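LupI (Flavobacterium sp. YS-80-122, PDB 6IY4) probably inhibits metalloendopeptidases, as other small periplasmic beta-barrel inhibitors of the Inh family do. Local coordinates at residues D20-F32 and C38-P52. Numbering follows the deposited sequence.
Sequences DACTVTLKKDRTF and CLQAWLGRTPTTWSP. Unlike the reference sequence in segment 20-32: Leu26 (reference Ser).
The indole of Trp50 is wedged between Leu26 and Arg30, where the turn and loop following edge strand 22-26 pack against the other edge strand, 49-53, across the opening of the antiparallel beta-barrel of the Inh family. Followed from CB outward, Trp50 runs deep into this turn. CB lies 3.9 Å from Phe32 CZ, and CG, placed between backbone N and carbonyl carbon (chi1 57°), directs the ring into the type I turn Lys27-Arg30. CD1 sits over one face of the Phe32 ring, the two ring planes inclined at 52°. NE1 donates to Thr31 O (3.0 Å); the oxygen lies in the indole plane, but the donor stands above the carbonyl plane, and Lys27 N reaches the same oxygen from the other face. Across the ring, Leu26 CG and Arg30 CA make CH-pi contacts on opposite faces, at 3.8 and 3.7 Å from the five-membered ring centroid. Farther along the same edge as NE1, CZ2 abuts Lys27 O, near the ring plane, while Pro3 and Val6 of helix 3-6 also touch this side chain.

Backbone and guanidinium grip the same residue: Trp50 N donates to Arg30 O, and the Arg30 chain, bent at chi3, folds back to bring NH1 2.9 Å from Trp50 O, fairly straight at 159°. Phe32 extends the apolar contact, CE2 reaching Pro47 CB, and a water links its N to Thr48 O. Thr48 and Thr49 form a classic beta bulge opposite Ile60.

At the other end, the Cys22-Cys38 disulfide ties strand 22-26 to the 3-10 segment. Beside it, Asp20 O meets the edge of the Trp42 indole near its plane, 3.3 Å from CZ2.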
loop_
_atom_site.group_PDB
_atom_site.type_symbol
_atom_site.label_atom_id
_atom_site.label_comp_id
_atom_site.label_asym_id
_atom_site.label_seq_id
_atom_site.Cartn_x
_atom_site.Cartn_y
_atom_site.Cartn_z
ATOM N N ASP A 20 -4.286 14.697 -2.744
ATOM C CA ASP A 20 -4.848 13.613 -3.584
ATOM C C ASP A 20 -4.627 12.294 -2.813
ATOM O O ASP A 20 -3.672 11.556 -3.119
ATOM C CB ASP A 20 -4.242 13.626 -4.986
ATOM C CG ASP A 20 -4.830 12.547 -5.868
ATOM O OD1 ASP A 20 -5.863 11.954 -5.449
ATOM O OD2 ASP A 20 -4.227 12.271 -6.941
ATOM N N ALA A 21 -5.415 12.068 -1.785
ATOM C CA ALA A 21 -5.214 10.931 -0.857
ATOM C C ALA A 21 -6.386 9.971 -1.011
ATOM O O ALA A 21 -7.552 10.390 -1.256
ATOM C CB ALA A 21 -5.083 11.411 0.563
ATOM N N CYS A 22 -6.119 8.684 -0.830
ATOM C CA CYS A 22 -7.132 7.629 -1.043
ATOM C C CYS A 22 -7.136 6.733 0.190
ATOM O O CYS A 22 -6.070 6.285 0.559
ATOM C CB CYS A 22 -6.731 6.853 -2.283
ATOM S SG CYS A 22 -7.760 5.409 -2.667
ATOM N N THR A 23 -8.280 6.522 0.814
ATOM C CA THR A 23 -8.417 5.623 1.979
ATOM C C THR A 23 -8.842 4.260 1.448
ATOM O O THR A 23 -9.909 4.183 0.744
ATOM C CB THR A 23 -9.389 6.202 3.007
ATOM O OG1 THR A 23 -8.909 7.504 3.343
ATOM C CG2 THR A 23 -9.493 5.328 4.242
ATOM N N VAL A 24 -8.150 3.193 1.859
ATOM C CA VAL A 24 -8.346 1.806 1.386
ATOM C C VAL A 24 -8.365 0.929 2.631
ATOM O O VAL A 24 -7.505 1.114 3.471
ATOM C CB VAL A 24 -7.230 1.361 0.439
ATOM C CG1 VAL A 24 -7.432 -0.078 -0.028
ATOM C CG2 VAL A 24 -7.096 2.303 -0.737
ATOM N N THR A 25 -9.273 -0.024 2.693
ATOM C CA THR A 25 -9.205 -1.073 3.721
ATOM C C THR A 25 -8.319 -2.229 3.249
ATOM O O THR A 25 -8.557 -2.778 2.150
ATOM C CB THR A 25 -10.580 -1.635 4.058
ATOM O OG1 THR A 25 -11.425 -0.554 4.426
ATOM C CG2 THR A 25 -10.470 -2.620 5.188
ATOM N N LEU A 26 -7.341 -2.581 4.078
ATOM C CA LEU A 26 -6.557 -3.829 3.968
ATOM C C LEU A 26 -7.303 -4.850 4.805
ATOM O O LEU A 26 -7.350 -4.708 6.016
ATOM C CB LEU A 26 -5.113 -3.638 4.417
ATOM C CG LEU A 26 -4.150 -3.157 3.343
ATOM C CD1 LEU A 26 -4.504 -1.744 2.843
ATOM C CD2 LEU A 26 -2.728 -3.200 3.881
ATOM N N LYS A 27 -7.992 -5.738 4.104
ATOM C CA LYS A 27 -8.836 -6.769 4.741
ATOM C C LYS A 27 -7.938 -7.834 5.390
ATOM O O LYS A 27 -6.866 -8.148 4.871
ATOM C CB LYS A 27 -9.816 -7.282 3.690
ATOM C CG LYS A 27 -10.756 -6.224 3.148
ATOM C CD LYS A 27 -12.059 -6.771 2.639
ATOM C CE LYS A 27 -12.172 -6.766 1.135
ATOM N NZ LYS A 27 -13.562 -7.090 0.728
ATOM N N LYS A 28 -8.403 -8.422 6.474
ATOM C CA LYS A 28 -7.650 -9.453 7.248
ATOM C C LYS A 28 -7.254 -10.665 6.397
ATOM O O LYS A 28 -6.220 -11.278 6.730
ATOM C CB LYS A 28 -8.491 -9.861 8.453
ATOM C CG LYS A 28 -8.417 -8.834 9.570
ATOM C CD LYS A 28 -8.920 -9.318 10.916
ATOM C CE LYS A 28 -7.956 -10.264 11.587
ATOM N NZ LYS A 28 -8.087 -10.214 13.061
ATOM N N ASP A 29 -7.966 -10.915 5.310
ATOM C CA ASP A 29 -7.709 -12.054 4.380
ATOM C C ASP A 29 -6.735 -11.646 3.256
ATOM O O ASP A 29 -6.613 -12.365 2.246
ATOM C CB ASP A 29 -9.026 -12.597 3.832
ATOM C CG ASP A 29 -9.678 -11.705 2.800
ATOM O OD1 ASP A 29 -9.204 -10.559 2.605
ATOM O OD2 ASP A 29 -10.618 -12.173 2.157
ATOM N N ARG A 30 -6.060 -10.514 3.429
ATOM C CA ARG A 30 -4.965 -10.018 2.565
ATOM C C ARG A 30 -5.503 -9.576 1.194
ATOM O O ARG A 30 -4.737 -9.549 0.255
ATOM C CB ARG A 30 -3.828 -11.055 2.558
ATOM C CG ARG A 30 -3.131 -11.166 3.908
ATOM C CD ARG A 30 -1.788 -11.841 3.851
ATOM N NE ARG A 30 -1.949 -13.157 3.254
ATOM C CZ ARG A 30 -1.629 -13.489 1.991
ATOM N NH1 ARG A 30 -1.092 -12.609 1.156
ATOM N NH2 ARG A 30 -1.859 -14.716 1.549
ATOM N N THR A 31 -6.737 -9.112 1.109
ATOM C CA THR A 31 -7.287 -8.379 -0.030
ATOM C C THR A 31 -7.529 -6.942 0.380
ATOM O O THR A 31 -7.137 -6.533 1.480
ATOM C CB THR A 31 -8.561 -9.042 -0.547
ATOM O OG1 THR A 31 -9.549 -9.021 0.479
ATOM C CG2 THR A 31 -8.262 -10.466 -0.915
ATOM N N PHE A 32 -8.079 -6.176 -0.545
ATOM C CA PHE A 32 -8.384 -4.754 -0.348
ATOM C C PHE A 32 -9.848 -4.464 -0.605
ATOM O O PHE A 32 -10.452 -5.165 -1.372
ATOM C CB PHE A 32 -7.645 -3.891 -1.355
ATOM C CG PHE A 32 -6.150 -4.084 -1.385
ATOM C CD1 PHE A 32 -5.321 -3.393 -0.518
ATOM C CD2 PHE A 32 -5.584 -4.934 -2.329
ATOM C CE1 PHE A 32 -3.951 -3.551 -0.605
ATOM C CE2 PHE A 32 -4.207 -5.089 -2.407
ATOM C CZ PHE A 32 -3.394 -4.374 -1.559
ATOM N N CYS A 38 -7.818 3.287 -6.808
ATOM C CA CYS A 38 -7.118 4.593 -6.858
ATOM C C CYS A 38 -5.623 4.418 -7.096
ATOM O O CYS A 38 -4.998 5.313 -7.680
ATOM C CB CYS A 38 -7.257 5.391 -5.574
ATOM S SG CYS A 38 -6.572 4.546 -4.116
ATOM N N LEU A 39 -5.045 3.291 -6.704
ATOM C CA LEU A 39 -3.578 3.103 -6.837
ATOM C C LEU A 39 -3.192 2.912 -8.297
ATOM O O LEU A 39 -2.004 3.093 -8.590
ATOM C CB LEU A 39 -3.114 1.907 -6.003
ATOM C CG LEU A 39 -3.420 1.977 -4.509
ATOM C CD1 LEU A 39 -2.798 0.775 -3.791
ATOM C CD2 LEU A 39 -2.910 3.258 -3.871
ATOM N N GLN A 40 -4.152 2.645 -9.187
ATOM C CA GLN A 40 -3.925 2.550 -10.661
ATOM C C GLN A 40 -3.300 3.851 -11.182
ATOM O O GLN A 40 -2.513 3.814 -12.102
ATOM C CB GLN A 40 -5.261 2.266 -11.364
ATOM C CG GLN A 40 -5.180 2.105 -12.888
ATOM C CD GLN A 40 -5.406 3.382 -13.673
ATOM O OE1 GLN A 40 -5.649 4.454 -13.129
ATOM N NE2 GLN A 40 -5.345 3.259 -14.985
ATOM N N ALA A 41 -3.636 4.987 -10.603
ATOM C CA ALA A 41 -3.093 6.290 -11.036
ATOM C C ALA A 41 -1.600 6.349 -10.727
ATOM O O ALA A 41 -0.883 7.177 -11.355
ATOM C CB ALA A 41 -3.822 7.405 -10.339
ATOM N N TRP A 42 -1.105 5.514 -9.809
ATOM C CA TRP A 42 0.244 5.721 -9.212
ATOM C C TRP A 42 1.185 4.547 -9.521
ATOM O O TRP A 42 2.419 4.737 -9.546
ATOM C CB TRP A 42 0.106 5.932 -7.699
ATOM C CG TRP A 42 -0.676 7.153 -7.320
ATOM C CD1 TRP A 42 -0.730 8.338 -7.996
ATOM C CD2 TRP A 42 -1.494 7.333 -6.151
ATOM N NE1 TRP A 42 -1.514 9.235 -7.325
ATOM C CE2 TRP A 42 -2.022 8.639 -6.204
ATOM C CE3 TRP A 42 -1.841 6.524 -5.073
ATOM C CZ2 TRP A 42 -2.868 9.152 -5.223
ATOM C CZ3 TRP A 42 -2.691 7.024 -4.116
ATOM C CH2 TRP A 42 -3.198 8.319 -4.184
ATOM N N LEU A 43 0.646 3.352 -9.668
ATOM C CA LEU A 43 1.444 2.122 -9.841
ATOM C C LEU A 43 1.159 1.554 -11.236
ATOM O O LEU A 43 -0.021 1.604 -11.663
ATOM C CB LEU A 43 1.053 1.126 -8.739
ATOM C CG LEU A 43 1.276 1.568 -7.296
ATOM C CD1 LEU A 43 0.743 0.537 -6.331
ATOM C CD2 LEU A 43 2.735 1.872 -7.017
ATOM N N GLY A 44 2.184 0.954 -11.824
ATOM C CA GLY A 44 2.079 0.226 -13.109
ATOM C C GLY A 44 1.190 -0.998 -13.007
ATOM O O GLY A 44 0.452 -1.311 -13.953
ATOM N N ARG A 45 1.221 -1.653 -11.850
ATOM C CA ARG A 45 0.503 -2.916 -11.596
ATOM C C ARG A 45 -0.481 -2.647 -10.477
ATOM O O ARG A 45 -0.013 -2.261 -9.425
ATOM C CB ARG A 45 1.535 -3.983 -11.251
ATOM C CG ARG A 45 0.940 -5.378 -11.279
ATOM C CD ARG A 45 1.879 -6.417 -10.707
ATOM N NE ARG A 45 3.112 -6.459 -11.480
ATOM C CZ ARG A 45 3.225 -6.951 -12.720
ATOM N NH1 ARG A 45 2.169 -7.431 -13.374
ATOM N NH2 ARG A 45 4.417 -6.972 -13.299
ATOM N N THR A 46 -1.778 -2.771 -10.708
ATOM C CA THR A 46 -2.801 -2.554 -9.672
ATOM C C THR A 46 -2.765 -3.717 -8.672
ATOM O O THR A 46 -2.853 -4.860 -9.067
ATOM C CB THR A 46 -4.185 -2.456 -10.304
ATOM O OG1 THR A 46 -4.171 -1.265 -11.102
ATOM C CG2 THR A 46 -5.269 -2.375 -9.262
ATOM N N PRO A 47 -2.640 -3.471 -7.350
ATOM C CA PRO A 47 -2.573 -4.556 -6.384
ATOM C C PRO A 47 -3.915 -5.242 -6.117
ATOM O O PRO A 47 -4.954 -4.532 -6.121
ATOM C CB PRO A 47 -2.167 -3.844 -5.079
ATOM C CG PRO A 47 -1.796 -2.452 -5.450
ATOM C CD PRO A 47 -2.520 -2.139 -6.732
ATOM N N THR A 48 -3.902 -6.561 -5.977
ATOM C CA THR A 48 -5.107 -7.346 -5.606
ATOM C C THR A 48 -4.905 -7.992 -4.246
ATOM O O THR A 48 -5.925 -8.326 -3.610
ATOM C CB THR A 48 -5.458 -8.392 -6.676
ATOM O OG1 THR A 48 -4.350 -9.275 -6.850
ATOM C CG2 THR A 48 -5.814 -7.743 -7.995
ATOM N N THR A 49 -3.664 -8.242 -3.803
ATOM C CA THR A 49 -3.411 -8.791 -2.471
ATOM C C THR A 49 -2.195 -8.101 -1.854
ATOM O O THR A 49 -1.562 -7.265 -2.500
ATOM C CB THR A 49 -3.228 -10.300 -2.455
ATOM O OG1 THR A 49 -2.044 -10.660 -3.180
ATOM C CG2 THR A 49 -4.414 -11.014 -3.071
ATOM N N TRP A 50 -1.983 -8.384 -0.587
ATOM C CA TRP A 50 -0.839 -7.810 0.144
ATOM C C TRP A 50 -0.264 -8.850 1.078
ATOM O O TRP A 50 -0.953 -9.761 1.483
ATOM C CB TRP A 50 -1.249 -6.518 0.854
ATOM C CG TRP A 50 -2.391 -6.668 1.809
ATOM C CD1 TRP A 50 -3.722 -6.518 1.560
ATOM C CD2 TRP A 50 -2.271 -6.942 3.220
ATOM N NE1 TRP A 50 -4.434 -6.710 2.703
ATOM C CE2 TRP A 50 -3.575 -6.960 3.745
ATOM C CE3 TRP A 50 -1.199 -7.201 4.084
ATOM C CZ2 TRP A 50 -3.835 -7.204 5.094
ATOM C CZ3 TRP A 50 -1.449 -7.413 5.430
ATOM C CH2 TRP A 50 -2.753 -7.433 5.928
ATOM N N SER A 51 0.984 -8.629 1.488
ATOM C CA SER A 51 1.658 -9.539 2.426
ATOM C C SER A 51 2.684 -8.772 3.222
ATOM O O SER A 51 3.556 -8.121 2.659
ATOM C CB SER A 51 2.306 -10.672 1.690
ATOM O OG SER A 51 2.753 -11.649 2.613
ATOM N N PRO A 52 2.643 -8.863 4.555
ATOM C CA PRO A 52 3.632 -8.174 5.369
ATOM C C PRO A 52 4.963 -8.913 5.284
ATOM O O PRO A 52 4.975 -10.108 5.028
ATOM C CB PRO A 52 3.080 -8.226 6.796
ATOM C CG PRO A 52 1.897 -9.134 6.753
ATOM C CD PRO A 52 1.662 -9.610 5.343
HETATM O O HOH W 1 -8.345 -7.103 -3.393
#